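Macrolide export ATP-binding/permease protein MacB (Actinobacillus actinomycetemcomitans, PDB 3FTJ) probably exports macrolides across the inner membrane as the ATP-driven transporter of the tripartite MacAB-TdeA efflux system, and is represented here by its periplasmic region. Local coordinates at residues Gly60-Gly65 against Lys115-Asn120; Gly139-Gln144 against Asn155-Tyr160. All coordinates share one frame; numbering follows the deposited sequence.

Overall arrangement
Followed from the N terminus, the chain first runs up the long strand 49-64, whose last residues enter interaction 1. After strand 67-77, strand 106-110 and the helix 111-118, the end of that helix returns to the strand and closes a loop of 49 residues. Interaction 2 opens later, where strand 133-141 ends, and closes after ten residues, eight of which are not modelled, on strand 155-159. The two loops therefore follow in series, neither nested nor crossed. Their centres lie about 14 Å apart, and both reach the same mixed sheet; Leu62 of interaction 1 touches Leu156 of interaction 2, so the two contacts adjoin through apolar side chains.

Interaction 1 (Gly60-Gly65 against Lys115-Asn120); sequences GILVVG and KAIFAN
Ile117, near the end of helix 111-118, lies against Val64 and Leu62 of strand 49-64, and its two branches divide the work. The gamma methyl CG2 is held against Val64, 3.2 Å from Val64 CG2 and almost as near to CG1 of the same residue, so both valine methyls straddle a single isoleucine methyl. These separations are shorter than ordinary carbon contacts, which marks this as the tightest spot of the interface. The longer branch goes elsewhere: with CG1 of Ile117 anti to its carbonyl carbon (chi1 -62°) and the chain then extended, CD1 ends 3.5 Å from Leu62 CD1. Each aliphatic pair crosses at about a right angle, methyl against methyl instead of side by side.

Phe118 adds a further contact to Val64. Its CB does not aim straight at the strand, yet the ring swings nearer, and the CE2 and CZ atoms of Phe118 both come to 3.7 Å from Val64 CG1, an oblique approach to the ring. Ile117 CG2 also sits 3.7 Å above one face of the Phe118 ring, offset toward its rim. One methyl thus touches the neighbouring ring as well as the valine across the interface. Leu62 and Val64, two apart in the strand, present the same side to the helix, while the intervening Val63 turns away, the alternation expected of a beta strand.

All four touching residues are buried, and Val128 of strand 127-130 meets Leu62, Val64 and Phe118, while Phe69 covers Ile117. Ala119 then leaves the helix with positive phi. Such packing of apolar side chains is characteristic of an alpha/beta layer, here the last turn of a helix packed on the sheet of the MacB-like periplasmic core domain.

Interaction 2 (Gly139-Gln144 against Asn155-Tyr160); sequences GVVSDQ and NLYSPY
An apolar contact between side chains joins Val141, at the end of strand 133-141, to Tyr157 in the middle of strand 155-159, inside the periplasmic core domain. The two strands are not hydrogen-bonded partners: each pairs with strand 106-110, which separates them in the sheet, and their side chains meet across it. Val141 CG2 approaches the Tyr157 ring obliquely, 4.2 Å from Tyr157 CE2, a comfortable van der Waals distance. With CG1 of Val141 anti to the carbonyl carbon (chi1 -69°), CG2 falls between the backbone N and the carbonyl carbon, directed at the tyrosine.

Beyond the strand end, Gln144 reaches the phenolic end. Its aliphatic part comes beside the hydroxyl, with Gln144 CG 4.3 Å from Tyr157 OH, a peripheral touch on the surface. The amide end of Gln144 has another engagement, since its NE2 is hydrogen-bonded to Glu85. Valine and glutamine thus meet different parts of one tyrosine, its ring and its phenolic end.

Two further rings lie next to Tyr157: that of Tyr75 of strand 67-77, with planes inclined by about 20°, and that of Tyr81 of helix 81-85. Val141 rests on Val108 of the intervening strand and on Leu94, while Leu156, the neighbour of Tyr157, packs against Ala113 of helix 111-118.

Interaction 1 (Gly60-Gly65 against Lys115-Asn120)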
# COMPACT_ATOMS: atom_id res chain seq x y z
N GLY A 60 2.33 -11.99 -10.51
CA GLY A 60 2.26 -13.40 -10.88
C GLY A 60 1.16 -13.71 -11.87
O GLY A 60 0.69 -12.83 -12.58
N ILE A 61 0.76 -14.98 -11.91
CA ILE A 61 -0.20 -15.45 -12.88
C ILE A 61 -1.57 -15.60 -12.25
O ILE A 61 -1.72 -16.28 -11.23
CB ILE A 61 0.24 -16.79 -13.53
CG1 ILE A 61 1.40 -16.56 -14.50
CG2 ILE A 61 -0.90 -17.41 -14.31
CD1 ILE A 61 2.66 -16.09 -13.85
N LEU A 62 -2.55 -14.93 -12.84
CA LEU A 62 -3.92 -14.95 -12.32
C LEU A 62 -4.80 -15.76 -13.26
O LEU A 62 -4.95 -15.41 -14.43
CB LEU A 62 -4.46 -13.52 -12.24
CG LEU A 62 -5.66 -13.22 -11.34
CD1 LEU A 62 -6.32 -11.92 -11.76
CD2 LEU A 62 -6.66 -14.33 -11.39
N VAL A 63 -5.38 -16.84 -12.75
CA VAL A 63 -6.35 -17.62 -13.51
C VAL A 63 -7.77 -17.21 -13.11
O VAL A 63 -8.09 -17.09 -11.91
CB VAL A 63 -6.17 -19.13 -13.31
CG1 VAL A 63 -7.36 -19.90 -13.88
CG2 VAL A 63 -4.86 -19.61 -13.92
N VAL A 64 -8.61 -16.97 -14.10
CA VAL A 64 -10.01 -16.64 -13.85
C VAL A 64 -10.86 -17.45 -14.81
O VAL A 64 -10.85 -17.20 -16.02
CB VAL A 64 -10.30 -15.17 -14.08
CG1 VAL A 64 -11.74 -14.84 -13.68
CG2 VAL A 64 -9.29 -14.31 -13.31
N GLY A 65 -11.60 -18.41 -14.27
CA GLY A 65 -12.35 -19.32 -15.11
C GLY A 65 -11.37 -20.08 -15.97
O GLY A 65 -10.51 -20.80 -15.45
N LYS A 115 -12.54 -4.83 -15.51
CA LYS A 115 -12.79 -4.80 -16.95
C LYS A 115 -11.99 -5.85 -17.71
O LYS A 115 -12.52 -6.52 -18.59
CB LYS A 115 -12.51 -3.41 -17.52
CG LYS A 115 -12.62 -3.36 -19.04
CD LYS A 115 -12.14 -2.04 -19.62
CE LYS A 115 -12.32 -2.01 -21.13
NZ LYS A 115 -11.68 -0.81 -21.73
N ALA A 116 -10.71 -5.99 -17.38
CA ALA A 116 -9.83 -6.90 -18.11
C ALA A 116 -10.19 -8.36 -17.88
O ALA A 116 -10.13 -9.19 -18.80
CB ALA A 116 -8.37 -6.65 -17.72
N ILE A 117 -10.57 -8.68 -16.65
CA ILE A 117 -10.80 -10.06 -16.24
C ILE A 117 -12.26 -10.47 -16.36
O ILE A 117 -12.57 -11.64 -16.58
CB ILE A 117 -10.40 -10.24 -14.78
CG1 ILE A 117 -8.92 -9.95 -14.58
CG2 ILE A 117 -10.76 -11.63 -14.29
CD1 ILE A 117 -8.59 -9.62 -13.15
N PHE A 118 -13.16 -9.51 -16.18
CA PHE A 118 -14.58 -9.83 -16.10
C PHE A 118 -15.43 -9.12 -17.15
O PHE A 118 -16.59 -9.48 -17.36
CB PHE A 118 -15.11 -9.54 -14.70
CG PHE A 118 -14.68 -10.55 -13.67
CD1 PHE A 118 -13.81 -10.21 -12.65
CD2 PHE A 118 -15.13 -11.86 -13.74
CE1 PHE A 118 -13.41 -11.14 -11.71
CE2 PHE A 118 -14.73 -12.81 -12.81
CZ PHE A 118 -13.87 -12.45 -11.79
N ALA A 119 -14.85 -8.13 -17.83
CA ALA A 119 -15.59 -7.36 -18.82
C ALA A 119 -16.94 -6.93 -18.26
O ALA A 119 -17.00 -6.15 -17.31
CB ALA A 119 -15.76 -8.16 -20.10
N ASN A 120 -18.02 -7.46 -18.82
CA ASN A 120 -19.37 -7.07 -18.42
C ASN A 120 -20.02 -8.05 -17.44
O ASN A 120 -21.17 -7.88 -17.04
CB ASN A 120 -20.27 -6.85 -19.64
CG ASN A 120 -19.90 -5.59 -20.41
OD1 ASN A 120 -20.10 -4.47 -19.93
ND2 ASN A 120 -19.35 -5.77 -21.62

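Interaction 2 (Gly139-Gln144 against Asn155-Tyr160)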
# COMPACT_ATOMS: atom_id res chain seq x y z
N GLY A 139 -15.20 -6.98 -3.93
CA GLY A 139 -15.49 -5.61 -4.31
C GLY A 139 -14.61 -5.07 -5.42
O GLY A 139 -13.72 -5.77 -5.92
N VAL A 140 -14.87 -3.82 -5.78
CA VAL A 140 -14.17 -3.13 -6.86
C VAL A 140 -13.99 -1.67 -6.49
O VAL A 140 -14.93 -1.04 -5.99
CB VAL A 140 -14.99 -3.18 -8.17
CG1 VAL A 140 -14.24 -2.49 -9.31
CG2 VAL A 140 -15.30 -4.61 -8.54
N VAL A 141 -12.80 -1.13 -6.71
CA VAL A 141 -12.53 0.28 -6.45
C VAL A 141 -12.08 0.99 -7.72
O VAL A 141 -11.69 0.35 -8.70
CB VAL A 141 -11.44 0.47 -5.38
CG1 VAL A 141 -11.94 0.04 -4.01
CG2 VAL A 141 -10.17 -0.29 -5.77
N SER A 142 -12.14 2.32 -7.72
CA SER A 142 -11.59 3.09 -8.83
C SER A 142 -10.07 2.90 -8.81
O SER A 142 -9.50 2.53 -7.78
CB SER A 142 -11.93 4.56 -8.68
OG SER A 142 -11.36 5.09 -7.49
N ASP A 143 -9.41 3.13 -9.94
CA ASP A 143 -7.97 2.87 -10.00
C ASP A 143 -7.08 4.08 -9.73
O ASP A 143 -7.56 5.20 -9.60
CB ASP A 143 -7.58 2.19 -11.31
CG ASP A 143 -8.46 2.60 -12.46
OD1 ASP A 143 -8.82 3.79 -12.54
OD2 ASP A 143 -8.78 1.72 -13.29
N GLN A 144 -5.78 3.82 -9.64
CA GLN A 144 -4.79 4.85 -9.35
C GLN A 144 -4.69 5.87 -10.48
O GLN A 144 -4.14 5.58 -11.54
CB GLN A 144 -3.42 4.22 -9.10
CG GLN A 144 -3.34 3.40 -7.82
CD GLN A 144 -3.62 4.22 -6.57
OE1 GLN A 144 -4.54 5.04 -6.55
NE2 GLN A 144 -2.83 4.01 -5.53
N ASN A 155 -4.42 -4.71 -10.99
CA ASN A 155 -4.17 -4.56 -9.57
C ASN A 155 -5.23 -5.29 -8.77
O ASN A 155 -6.43 -5.09 -8.99
CB ASN A 155 -4.13 -3.07 -9.21
CG ASN A 155 -3.05 -2.32 -9.98
OD1 ASN A 155 -1.88 -2.68 -9.93
ND2 ASN A 155 -3.46 -1.27 -10.69
N LEU A 156 -4.79 -6.15 -7.86
CA LEU A 156 -5.68 -6.78 -6.89
C LEU A 156 -5.24 -6.43 -5.47
O LEU A 156 -4.04 -6.41 -5.19
CB LEU A 156 -5.70 -8.30 -7.06
CG LEU A 156 -5.82 -8.96 -8.44
CD1 LEU A 156 -6.62 -10.23 -8.29
CD2 LEU A 156 -6.46 -8.07 -9.47
N TYR A 157 -6.19 -6.17 -4.59
CA TYR A 157 -5.89 -5.78 -3.22
C TYR A 157 -6.45 -6.75 -2.20
O TYR A 157 -7.64 -7.03 -2.19
CB TYR A 157 -6.42 -4.37 -2.93
CG TYR A 157 -5.96 -3.35 -3.94
CD1 TYR A 157 -4.69 -2.81 -3.88
CD2 TYR A 157 -6.79 -2.94 -4.97
CE1 TYR A 157 -4.25 -1.87 -4.79
CE2 TYR A 157 -6.37 -2.00 -5.90
CZ TYR A 157 -5.10 -1.47 -5.80
OH TYR A 157 -4.67 -0.54 -6.72
N SER A 158 -5.57 -7.24 -1.33
CA SER A 158 -5.91 -8.29 -0.38
C SER A 158 -5.30 -7.89 0.96
O SER A 158 -4.41 -7.04 1.00
CB SER A 158 -5.34 -9.62 -0.88
OG SER A 158 -5.87 -10.73 -0.20
N PRO A 159 -5.76 -8.49 2.08
CA PRO A 159 -5.18 -8.08 3.36
C PRO A 159 -3.70 -8.42 3.43
O PRO A 159 -3.31 -9.51 2.98
CB PRO A 159 -5.95 -8.91 4.39
CG PRO A 159 -7.24 -9.26 3.71
CD PRO A 159 -6.87 -9.44 2.26
N TYR A 160 -2.89 -7.52 3.97
CA TYR A 160 -1.45 -7.77 4.13
C TYR A 160 -1.20 -9.09 4.84
O TYR A 160 -0.23 -9.79 4.53
CB TYR A 160 -0.75 -6.62 4.88
CG TYR A 160 -1.12 -6.49 6.35
CD1 TYR A 160 -0.57 -7.33 7.31
CD2 TYR A 160 -2.03 -5.52 6.78
CE1 TYR A 160 -0.91 -7.23 8.66
CE2 TYR A 160 -2.38 -5.40 8.13
CZ TYR A 160 -1.82 -6.26 9.06
OH TYR A 160 -2.15 -6.14 10.40